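Local coordinates for carbohydrate-binding module family 14 protein (Pseudocercospora fuligena, PDB 4Z4A), which probably binds chitin through a family 14 carbohydrate-binding module and, as an Avr4 effector, probably can be recognised by the Cf-4 receptor, at residues Cys44-Pro49 against Gly54-Ser59; Leu79-Asn82 against Trp87-Trp90; Ser59-Asp62 against Gly68-His71; Ser48-Asn53 against Ile70-Cys75. All coordinates share one frame; numbering follows the deposited sequence.

Interaction 1. Residues Cys44-Pro49 against Gly54-Ser59; sequences CLYPSP and GYIQCS. With EDO (1,2-ethanediol), chain K.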
loop_
_atom_site.group_PDB
_atom_site.type_symbol
_atom_site.label_atom_id
_atom_site.label_comp_id
_atom_site.label_asym_id
_atom_site.label_seq_id
_atom_site.Cartn_x
_atom_site.Cartn_y
_atom_site.Cartn_z
ATOM N N CYS B 44 1.204 -7.574 5.269
ATOM C CA CYS B 44 2.646 -7.375 5.176
ATOM C C CYS B 44 3.009 -5.893 5.372
ATOM O O CYS B 44 4.007 -5.393 4.849
ATOM C CB CYS B 44 3.159 -7.918 3.842
ATOM S SG CYS B 44 2.751 -9.665 3.608
ATOM N N LEU B 45 2.188 -5.228 6.192
ATOM C CA LEU B 45 2.471 -3.871 6.649
ATOM C C LEU B 45 2.666 -3.867 8.148
ATOM O O LEU B 45 1.864 -4.458 8.894
ATOM C CB LEU B 45 1.321 -2.922 6.265
ATOM C CG LEU B 45 1.025 -2.726 4.779
ATOM C CD1 LEU B 45 -0.208 -1.887 4.547
ATOM C CD2 LEU B 45 2.220 -2.082 4.133
ATOM N N TYR B 46 3.672 -3.113 8.599
ATOM C CA TYR B 46 4.109 -3.150 9.999
ATOM C C TYR B 46 4.536 -1.754 10.434
ATOM O O TYR B 46 4.945 -0.958 9.616
ATOM C CB TYR B 46 5.326 -4.085 10.131
ATOM C CG TYR B 46 5.162 -5.452 9.485
ATOM C CD1 TYR B 46 5.496 -5.644 8.135
ATOM C CD2 TYR B 46 4.639 -6.537 10.175
ATOM C CE1 TYR B 46 5.343 -6.873 7.523
ATOM C CE2 TYR B 46 4.464 -7.748 9.559
ATOM C CZ TYR B 46 4.832 -7.915 8.227
ATOM O OH TYR B 46 4.642 -9.124 7.589
ATOM N N PRO B 47 4.460 -1.468 11.734
ATOM C CA PRO B 47 5.047 -0.269 12.274
ATOM C C PRO B 47 6.565 -0.313 12.085
ATOM O O PRO B 47 7.131 -1.406 11.989
ATOM C CB PRO B 47 4.690 -0.303 13.757
ATOM C CG PRO B 47 4.047 -1.600 14.017
ATOM C CD PRO B 47 3.837 -2.327 12.749
ATOM N N SER B 48 7.171 0.849 11.989
ATOM C CA SER B 48 8.618 0.953 12.039
ATOM C C SER B 48 9.035 1.155 13.497
ATOM O O SER B 48 8.578 2.104 14.135
ATOM C CB SER B 48 9.107 2.123 11.221
ATOM O OG SER B 48 10.432 2.454 11.571
ATOM N N PRO B 49 9.912 0.271 14.022
ATOM C CA PRO B 49 10.459 0.539 15.358
ATOM C C PRO B 49 11.353 1.783 15.376
ATOM O O PRO B 49 11.804 2.198 16.429
ATOM C CB PRO B 49 11.278 -0.725 15.688
ATOM C CG PRO B 49 11.063 -1.694 14.581
ATOM C CD PRO B 49 10.550 -0.911 13.398
ATOM N N GLY B 54 6.407 6.942 9.449
ATOM C CA GLY B 54 6.543 5.949 8.400
ATOM C C GLY B 54 6.185 4.553 8.871
ATOM O O GLY B 54 5.627 4.359 9.977
ATOM N N TYR B 55 6.495 3.568 8.043
ATOM C CA TYR B 55 6.127 2.169 8.295
ATOM C C TYR B 55 7.028 1.267 7.485
ATOM O O TYR B 55 7.943 1.734 6.782
ATOM C CB TYR B 55 4.634 1.917 7.945
ATOM C CG TYR B 55 4.317 2.222 6.493
ATOM C CD1 TYR B 55 4.138 3.546 6.052
ATOM C CD2 TYR B 55 4.156 1.188 5.565
ATOM C CE1 TYR B 55 3.859 3.818 4.732
ATOM C CE2 TYR B 55 3.876 1.454 4.241
ATOM C CZ TYR B 55 3.697 2.764 3.827
ATOM O OH TYR B 55 3.399 3.044 2.498
ATOM N N ILE B 56 6.837 -0.035 7.660
ATOM C CA ILE B 56 7.574 -1.034 6.947
ATOM C C ILE B 56 6.583 -1.852 6.103
ATOM O O ILE B 56 5.538 -2.307 6.614
ATOM C CB ILE B 56 8.301 -1.966 7.898
ATOM C CG1 ILE B 56 9.429 -1.199 8.626
ATOM C CG2 ILE B 56 8.855 -3.187 7.138
ATOM C CD1 ILE B 56 10.098 -2.023 9.702
ATOM N N GLN B 57 6.897 -1.980 4.814
ATOM C CA GLN B 57 6.187 -2.933 3.954
ATOM C C GLN B 57 7.153 -4.018 3.568
ATOM O O GLN B 57 8.295 -3.719 3.121
ATOM C CB GLN B 57 5.648 -2.266 2.714
ATOM C CG GLN B 57 4.881 -3.203 1.782
ATOM C CD GLN B 57 4.020 -2.428 0.807
ATOM O OE1 GLN B 57 3.986 -1.205 0.840
ATOM N NE2 GLN B 57 3.315 -3.130 -0.045
ATOM N N CYS B 58 6.718 -5.271 3.729
ATOM C CA CYS B 58 7.445 -6.430 3.231
ATOM C C CYS B 58 6.887 -6.857 1.889
ATOM O O CYS B 58 5.691 -7.005 1.715
ATOM C CB CYS B 58 7.400 -7.583 4.224
ATOM S SG CYS B 58 8.524 -7.259 5.586
ATOM N N SER B 59 7.763 -6.971 0.896
ATOM C CA SER B 59 7.368 -7.444 -0.415
ATOM C C SER B 59 7.865 -8.866 -0.594
ATOM O O SER B 59 9.002 -9.164 -0.272
ATOM C CB SER B 59 7.955 -6.563 -1.523
ATOM O OG SER B 59 7.319 -5.291 -1.588
HETATM C C1 EDO K . -1.323 -10.832 7.759
HETATM O O1 EDO K . -2.341 -9.924 7.371
HETATM C C2 EDO K . -0.113 -10.605 6.872
HETATM O O2 EDO K . 0.542 -9.386 7.141
HETATM O O HOH W 1 5.704 3.396 12.533
#
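The carbonyl oxygen of I56 accepts the backbone N of Y46 at 2.8 Å, and L45 CA, 3.4 Å from the same I56 O, adds a CA-H...O contact. Y46 answers by taking I56 N on its own carbonyl, which makes the two residues a hydrogen-bonded antiparallel pair. Farther along, C58 N reaches C44 O at 2.9 Å with an N-H...O angle of 166°. These bonds define the hairpin of strands 45-48 and 54-60, the first two strands of the antiparallel three-stranded sheet in this chitin-binding module. At its other end direct pairing gives way to a water that accepts from S48 N and donates to G54 O.

Two faces carry different side chains. On one, L45 and Q57 run side by side: L45 CD2 lies 3.7 Å from Q57 CB and also meets Y55 CE2 at 3.9 Å. On the other, Y46 leans along the strand pair with CG beside its own backbone N (chi1 -49°), which takes ring atom CE1 to 3.7 Å from C58 SG, an oblique sulfur-aromatic contact. The phenol oxygen of Y46 is hydrogen-bonded to D32, and C58 SG is in a disulfide with C28. The I56 and P49 side chains cross at about a right angle, with I56 CD1 3.9 Å from P49 CD.

Interaction 2. Residues Leu79-Asn82 against Trp87-Trp90; sequences LLWN and WCDW. With EDO (1,2-ethanediol), chain M.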
loop_
_atom_site.group_PDB
_atom_site.type_symbol
_atom_site.label_atom_id
_atom_site.label_comp_id
_atom_site.label_asym_id
_atom_site.label_seq_id
_atom_site.Cartn_x
_atom_site.Cartn_y
_atom_site.Cartn_z
ATOM N N LEU B 79 1.716 13.229 9.034
ATOM C CA LEU B 79 0.916 12.028 9.281
ATOM C C LEU B 79 1.778 11.020 10.006
ATOM O O LEU B 79 3.007 11.009 9.859
ATOM C CB LEU B 79 0.397 11.466 7.959
ATOM C CG LEU B 79 -0.458 12.381 7.085
ATOM C CD1 LEU B 79 -1.002 11.611 5.877
ATOM C CD2 LEU B 79 -1.599 12.978 7.893
ATOM N N LEU B 80 1.123 10.199 10.813
ATOM C CA LEU B 80 1.765 9.214 11.639
ATOM C C LEU B 80 1.124 7.862 11.326
ATOM O O LEU B 80 -0.034 7.781 10.947
ATOM C CB LEU B 80 1.568 9.527 13.123
ATOM C CG LEU B 80 2.158 10.860 13.618
ATOM C CD1 LEU B 80 1.923 10.927 15.105
ATOM C CD2 LEU B 80 3.622 11.071 13.222
ATOM N N TRP B 81 1.869 6.799 11.581
ATOM C CA TRP B 81 1.307 5.450 11.395
ATOM C C TRP B 81 0.179 5.127 12.345
ATOM O O TRP B 81 0.260 5.411 13.556
ATOM C CB TRP B 81 2.385 4.427 11.585
ATOM C CG TRP B 81 1.970 3.028 11.169
ATOM C CD1 TRP B 81 1.895 1.940 11.971
ATOM C CD2 TRP B 81 1.610 2.585 9.849
ATOM N NE1 TRP B 81 1.515 0.833 11.248
ATOM C CE2 TRP B 81 1.370 1.199 9.929
ATOM C CE3 TRP B 81 1.548 3.214 8.589
ATOM C CZ2 TRP B 81 0.994 0.441 8.813
ATOM C CZ3 TRP B 81 1.185 2.464 7.495
ATOM C CH2 TRP B 81 0.922 1.088 7.614
ATOM N N ASN B 82 -0.876 4.533 11.789
ATOM C CA ASN B 82 -2.037 4.078 12.554
ATOM C C ASN B 82 -2.132 2.589 12.222
ATOM O O ASN B 82 -2.672 2.216 11.178
ATOM C CB ASN B 82 -3.293 4.791 12.131
ATOM C CG ASN B 82 -4.577 4.238 12.732
ATOM O OD1 ASN B 82 -4.625 3.192 13.411
ATOM N ND2 ASN B 82 -5.672 4.871 12.390
ATOM N N TRP B 87 -2.433 2.275 7.951
ATOM C CA TRP B 87 -2.173 3.388 7.041
ATOM C C TRP B 87 -1.565 4.563 7.769
ATOM O O TRP B 87 -1.583 4.652 9.012
ATOM C CB TRP B 87 -3.450 3.815 6.298
ATOM C CG TRP B 87 -4.601 4.394 7.073
ATOM C CD1 TRP B 87 -4.674 4.622 8.451
ATOM C CD2 TRP B 87 -5.803 4.957 6.517
ATOM N NE1 TRP B 87 -5.873 5.218 8.743
ATOM C CE2 TRP B 87 -6.572 5.447 7.589
ATOM C CE3 TRP B 87 -6.317 5.081 5.200
ATOM C CZ2 TRP B 87 -7.842 5.994 7.414
ATOM C CZ3 TRP B 87 -7.601 5.689 5.028
ATOM C CH2 TRP B 87 -8.342 6.105 6.136
ATOM N N CYS B 88 -1.062 5.483 6.966
ATOM C CA CYS B 88 -0.632 6.825 7.449
ATOM C C CYS B 88 -1.877 7.667 7.716
ATOM O O CYS B 88 -2.789 7.697 6.914
ATOM C CB CYS B 88 0.278 7.485 6.417
ATOM S SG CYS B 88 1.803 6.573 6.150
ATOM N N ASP B 89 -1.939 8.340 8.862
ATOM C CA ASP B 89 -3.195 8.935 9.300
ATOM C C ASP B 89 -2.868 10.187 10.153
ATOM O O ASP B 89 -1.716 10.455 10.497
ATOM C CB ASP B 89 -4.017 7.870 10.045
ATOM C CG ASP B 89 -5.516 8.178 10.228
ATOM O OD1 ASP B 89 -6.085 9.183 9.766
ATOM O OD2 ASP B 89 -6.216 7.298 10.786
ATOM N N TRP B 90 -3.932 10.940 10.400
ATOM C CA TRP B 90 -3.838 12.141 11.259
ATOM C C TRP B 90 -3.201 11.717 12.576
ATOM O O TRP B 90 -3.501 10.642 13.112
ATOM C CB TRP B 90 -5.230 12.716 11.469
ATOM C CG TRP B 90 -5.803 13.308 10.232
ATOM C CD1 TRP B 90 -6.568 12.718 9.306
ATOM C CD2 TRP B 90 -5.632 14.670 9.799
ATOM N NE1 TRP B 90 -6.894 13.596 8.288
ATOM C CE2 TRP B 90 -6.347 14.814 8.585
ATOM C CE3 TRP B 90 -4.969 15.779 10.341
ATOM C CZ2 TRP B 90 -6.382 16.014 7.877
ATOM C CZ3 TRP B 90 -5.033 16.990 9.647
ATOM C CH2 TRP B 90 -5.736 17.097 8.447
HETATM C C1 EDO M . 0.359 3.566 3.824
HETATM O O1 EDO M . -0.536 4.618 4.197
HETATM C C2 EDO M . -0.285 2.166 3.907
HETATM O O2 EDO M . -0.264 1.562 2.596
HETATM O O HOH W 2 -2.091 8.156 12.909
#
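N82 and W87 form a hydrogen-bonded antiparallel pair, and the N82 side chain lies alongside that of D89, on the same face. Its CB sits 3.6 Å from W87 O, 3.8 Å from D89 CB and in plane at the edge of the W87 ring. CG, anti to the backbone N (chi1 172°), carries the amide alongside the D89 carboxylate, the two planes only 8° apart. At the tip, ND2 donates to D89 OD2 over 3.0 Å; the acceptor lies in the amide plane and uses its anti lone pair. The other tip atom, OD1, turns to the connecting loop, where N84 N and K85 N bond to it weakly.

D89 OD2 also receives a weak bond from W87 NE1, at 2.9 Å. On the opposite face of this two-stranded hairpin, 80-82 with 87-89, the W81 indole lies against the W87 backbone: W87 O stands 3.4 Å above its plane, toward the rim. C88 SG approaches the edge of the same ring, with W81 CE3 4.2 Å away, and is in a disulfide with C75. Two N-H groups, one by a weak bond, converge on an oxygen of the buried D89 and would probably favour its negative charge, while the nearly coplanar amide and carboxylate probably help to fix each other's rotation.

Interaction 3. Residues Ser59-Asp62 against Gly68-His71; sequences SPAD and GIIH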
loop_
_atom_site.group_PDB
_atom_site.type_symbol
_atom_site.label_atom_id
_atom_site.label_comp_id
_atom_site.label_asym_id
_atom_site.label_seq_id
_atom_site.Cartn_x
_atom_site.Cartn_y
_atom_site.Cartn_z
ATOM N N SER B 59 7.763 -6.971 0.896
ATOM C CA SER B 59 7.368 -7.444 -0.415
ATOM C C SER B 59 7.865 -8.866 -0.594
ATOM O O SER B 59 9.002 -9.164 -0.272
ATOM C CB SER B 59 7.955 -6.563 -1.523
ATOM O OG SER B 59 7.319 -5.291 -1.588
ATOM N N PRO B 60 7.033 -9.758 -1.130
ATOM C CA PRO B 60 7.630 -11.085 -1.391
ATOM C C PRO B 60 8.804 -10.999 -2.357
ATOM O O PRO B 60 8.759 -10.172 -3.250
ATOM C CB PRO B 60 6.502 -11.843 -2.085
ATOM C CG PRO B 60 5.247 -11.153 -1.587
ATOM C CD PRO B 60 5.625 -9.703 -1.546
ATOM N N ALA B 61 9.825 -11.837 -2.142
ATOM C CA ALA B 61 11.083 -11.690 -2.918
ATOM C C ALA B 61 10.837 -12.044 -4.364
ATOM O O ALA B 61 11.409 -11.450 -5.295
ATOM C CB ALA B 61 12.165 -12.559 -2.337
ATOM N N ASP B 62 9.977 -13.027 -4.536
ATOM C CA ASP B 62 9.610 -13.499 -5.838
ATOM C C ASP B 62 8.321 -14.290 -5.711
ATOM O O ASP B 62 7.744 -14.398 -4.616
ATOM C CB ASP B 62 10.769 -14.377 -6.388
ATOM C CG ASP B 62 11.151 -15.501 -5.443
ATOM O OD1 ASP B 62 10.233 -16.144 -4.881
ATOM O OD2 ASP B 62 12.372 -15.770 -5.278
ATOM N N GLY B 68 10.763 -12.389 2.246
ATOM C CA GLY B 68 10.329 -11.036 2.019
ATOM C C GLY B 68 11.488 -10.084 1.968
ATOM O O GLY B 68 12.552 -10.350 2.558
ATOM N N ILE B 69 11.267 -8.991 1.254
ATOM C CA ILE B 69 12.184 -7.869 1.175
ATOM C C ILE B 69 11.624 -6.668 1.933
ATOM O O ILE B 69 10.456 -6.284 1.725
ATOM C CB ILE B 69 12.417 -7.488 -0.294
ATOM C CG1 ILE B 69 13.046 -8.662 -1.054
ATOM C CG2 ILE B 69 13.285 -6.237 -0.374
ATOM C CD1 ILE B 69 12.968 -8.497 -2.556
ATOM N N ILE B 70 12.451 -6.082 2.813
ATOM C CA ILE B 70 12.059 -4.935 3.644
ATOM C C ILE B 70 12.069 -3.663 2.816
ATOM O O ILE B 70 13.057 -3.384 2.120
ATOM C CB ILE B 70 13.043 -4.705 4.842
ATOM C CG1 ILE B 70 12.894 -5.798 5.895
ATOM C CG2 ILE B 70 12.865 -3.333 5.510
ATOM C CD1 ILE B 70 11.738 -5.578 6.860
ATOM N N HIS B 71 10.984 -2.885 2.919
ATOM C CA HIS B 71 10.915 -1.500 2.434
ATOM C C HIS B 71 10.523 -0.576 3.571
ATOM O O HIS B 71 9.451 -0.731 4.160
ATOM C CB HIS B 71 9.887 -1.385 1.316
ATOM C CG HIS B 71 10.202 -2.224 0.129
ATOM N ND1 HIS B 71 11.080 -1.810 -0.852
ATOM C CD2 HIS B 71 9.787 -3.459 -0.232
ATOM C CE1 HIS B 71 11.186 -2.752 -1.770
ATOM N NE2 HIS B 71 10.413 -3.763 -1.421
#
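S59 and I69 are joined by a reciprocal pair of backbone bonds, the tightest part of this contact. I69 N lies 2.7 Å from S59 O, and S59 N lies 2.9 Å from I69 O; N-H...O angles of 168° and 169° show both to be nearly straight. G68 CA comes in beside the first bond, 3.2 Å from S59 O, as a CA-H...O contact. One step on, P60 and G68 form a non-hydrogen-bonded pair with their CA atoms 4.3 Å apart.

This is the loop end of the hairpin between strands 54-60 and 68-74, the second and third strands of the antiparallel sheet. Beyond P60 the contact thins on its exposed side to an apolar touch alone: the branch end of I69, CD1, rests 3.7 Å from A61 CA and 4.1 Å from A61 CB.

The S59 hydroxyl and the H71 ring occupy the same face as I69. H71 CG lies beside its backbone N (chi1 -61°), bringing CD2 within 3.4 Å of S59 OG by an oblique approach. S59 OG is hydrogen-bonded to L39 O of the second subunit, and P41 of that subunit packs against both S59 and H71.

Interaction 4. Residues Ser48-Asn53 against Ile70-Cys75; sequences SPKTCN and IHEMPC
K50 and E72 supply the charged part of this contact, a salt bridge with K50 NZ 2.8 Å from E72 OE2. The ammonium meets OE2 on its syn side, 19° out of the carboxylate plane, and the two side chains cross at about a right angle. K50 starts with CG anti to the backbone N and bends at chi3, which brings NZ to the carboxylate. F26 touches both partners. A water donates to the same E72 OE2 and lies 2.5 Å from S48 OG, so this carboxylate oxygen is held by both the lysine and the water, and the second link returns to the loop.

Backbone bonding appears farther along, where C75 N donates to N53 O at 3.0 Å. The N-H points almost straight at the oxygen (175°), yet the nitrogen stands 47° out of the carbonyl plane and therefore does not follow a lone pair.

Close packing between the segments is slight, and N53 with C75 supplies part of it. N53 ND2 lies 3.7 Å from C75 CB, while the same amide nitrogen hydrogen-bonds to L79 O and P76 O. Each segment also carries a disulfide, C75 to C88 and C52 to C96.

Hydrogen bonds within the loop shape it. S48 OG accepts K50 N at 2.9 Å, and T51 OG1 accepts N53 N at the same length of 2.9 Å. Each hydroxyl thus takes the backbone N two residues ahead, the signature of an ST turn, and two successive ST turns shape the loop that leads from strand 45-48 to strand 54-60.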
loop_
_atom_site.group_PDB
_atom_site.type_symbol
_atom_site.label_atom_id
_atom_site.label_comp_id
_atom_site.label_asym_id
_atom_site.label_seq_id
_atom_site.Cartn_x
_atom_site.Cartn_y
_atom_site.Cartn_z
ATOM N N SER B 48 7.171 0.849 11.989
ATOM C CA SER B 48 8.618 0.953 12.039
ATOM C C SER B 48 9.035 1.155 13.497
ATOM O O SER B 48 8.578 2.104 14.135
ATOM C CB SER B 48 9.107 2.123 11.221
ATOM O OG SER B 48 10.432 2.454 11.571
ATOM N N PRO B 49 9.912 0.271 14.022
ATOM C CA PRO B 49 10.459 0.539 15.358
ATOM C C PRO B 49 11.353 1.783 15.376
ATOM O O PRO B 49 11.804 2.198 16.429
ATOM C CB PRO B 49 11.278 -0.725 15.688
ATOM C CG PRO B 49 11.063 -1.694 14.581
ATOM C CD PRO B 49 10.550 -0.911 13.398
ATOM N N LYS B 50 11.585 2.405 14.230
ATOM C CA LYS B 50 12.484 3.538 14.149
ATOM C C LYS B 50 11.826 4.923 14.036
ATOM O O LYS B 50 12.455 5.927 14.337
ATOM C CB LYS B 50 13.446 3.250 13.000
ATOM C CG LYS B 50 14.246 4.400 12.425
ATOM C CD LYS B 50 15.014 3.931 11.188
ATOM C CE LYS B 50 15.646 2.548 11.371
ATOM N NZ LYS B 50 16.175 2.012 10.092
ATOM N N THR B 51 10.567 5.010 13.601
ATOM C CA THR B 51 9.909 6.323 13.450
ATOM C C THR B 51 8.374 6.149 13.486
ATOM O O THR B 51 7.861 5.098 13.091
ATOM C CB THR B 51 10.332 7.038 12.152
ATOM O OG1 THR B 51 9.624 8.274 11.985
ATOM C CG2 THR B 51 10.097 6.161 10.924
ATOM N N CYS B 52 7.688 7.192 13.949
ATOM C CA CYS B 52 6.218 7.247 13.860
ATOM C C CYS B 52 5.803 7.806 12.498
ATOM O O CYS B 52 4.642 7.647 12.130
ATOM C CB CYS B 52 5.596 8.127 14.928
ATOM S SG CYS B 52 5.911 7.599 16.623
ATOM N N ASN B 53 6.725 8.454 11.759
ATOM C CA ASN B 53 6.404 9.158 10.482
ATOM C C ASN B 53 6.668 8.237 9.267
ATOM O O ASN B 53 7.143 8.685 8.224
ATOM C CB ASN B 53 7.156 10.508 10.357
ATOM C CG ASN B 53 6.750 11.342 9.099
ATOM O OD1 ASN B 53 7.621 11.832 8.373
ATOM N ND2 ASN B 53 5.457 11.536 8.867
ATOM N N ILE B 70 12.451 -6.082 2.813
ATOM C CA ILE B 70 12.059 -4.935 3.644
ATOM C C ILE B 70 12.069 -3.663 2.816
ATOM O O ILE B 70 13.057 -3.384 2.120
ATOM C CB ILE B 70 13.043 -4.705 4.842
ATOM C CG1 ILE B 70 12.894 -5.798 5.895
ATOM C CG2 ILE B 70 12.865 -3.333 5.510
ATOM C CD1 ILE B 70 11.738 -5.578 6.860
ATOM N N HIS B 71 10.984 -2.885 2.919
ATOM C CA HIS B 71 10.915 -1.500 2.434
ATOM C C HIS B 71 10.523 -0.576 3.571
ATOM O O HIS B 71 9.451 -0.731 4.160
ATOM C CB HIS B 71 9.887 -1.385 1.316
ATOM C CG HIS B 71 10.202 -2.224 0.129
ATOM N ND1 HIS B 71 11.080 -1.810 -0.852
ATOM C CD2 HIS B 71 9.787 -3.459 -0.232
ATOM C CE1 HIS B 71 11.186 -2.752 -1.770
ATOM N NE2 HIS B 71 10.413 -3.763 -1.421
ATOM N N GLU B 72 11.407 0.340 3.941
ATOM C CA GLU B 72 11.100 1.376 4.927
ATOM C C GLU B 72 10.407 2.521 4.209
ATOM O O GLU B 72 10.983 3.209 3.381
ATOM C CB GLU B 72 12.383 1.818 5.648
ATOM C CG GLU B 72 13.007 0.663 6.412
ATOM C CD GLU B 72 14.252 1.074 7.183
ATOM O OE1 GLU B 72 15.332 0.543 6.871
ATOM O OE2 GLU B 72 14.156 1.929 8.092
ATOM N N MET B 73 9.122 2.694 4.478
ATOM C CA MET B 73 8.308 3.634 3.727
ATOM C C MET B 73 7.960 4.873 4.575
ATOM O O MET B 73 7.566 4.733 5.752
ATOM C CB MET B 73 6.995 2.950 3.303
ATOM C CG MET B 73 7.143 1.643 2.529
ATOM S SD MET B 73 7.925 1.846 0.905
ATOM C CE MET B 73 6.648 2.790 0.057
ATOM N N PRO B 74 8.012 6.066 3.983
ATOM C CA PRO B 74 7.629 7.254 4.733
ATOM C C PRO B 74 6.103 7.503 4.699
ATOM O O PRO B 74 5.412 7.028 3.791
ATOM C CB PRO B 74 8.347 8.368 3.964
ATOM C CG PRO B 74 8.266 7.908 2.551
ATOM C CD PRO B 74 8.516 6.418 2.640
ATOM N N CYS B 75 5.604 8.232 5.683
ATOM C CA CYS B 75 4.287 8.817 5.638
ATOM C C CYS B 75 4.454 10.224 5.114
ATOM O O CYS B 75 5.530 10.832 5.294
ATOM C CB CYS B 75 3.660 8.915 7.029
ATOM S SG CYS B 75 3.126 7.294 7.648
HETATM O O HOH W 3 11.685 2.678 9.405
#

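Overall arrangement
Along the chain, strands 45-48, 54-60 and 68-74 form one antiparallel sheet in sequential order. Interaction 1 joins its first two strands and interaction 3 the last two; their centres are about 11 Å apart and they share S59. Interaction 4, its centre about 6 Å from that of interaction 1, ties the 48-53 loop to the far end of strand 68-74. Interaction 2 closes the separate two-stranded hairpin later in the chain, its centre about 22 Å from that of interaction 3 across the chain's centre. The C75-C88 disulfide joins interactions 2 and 4, and Y55 stacks on W81 between interactions 1 and 2. Sheet and hairpin are thus joined by a disulfide and a ring stack into one module, and all four contacts touch the second subunit.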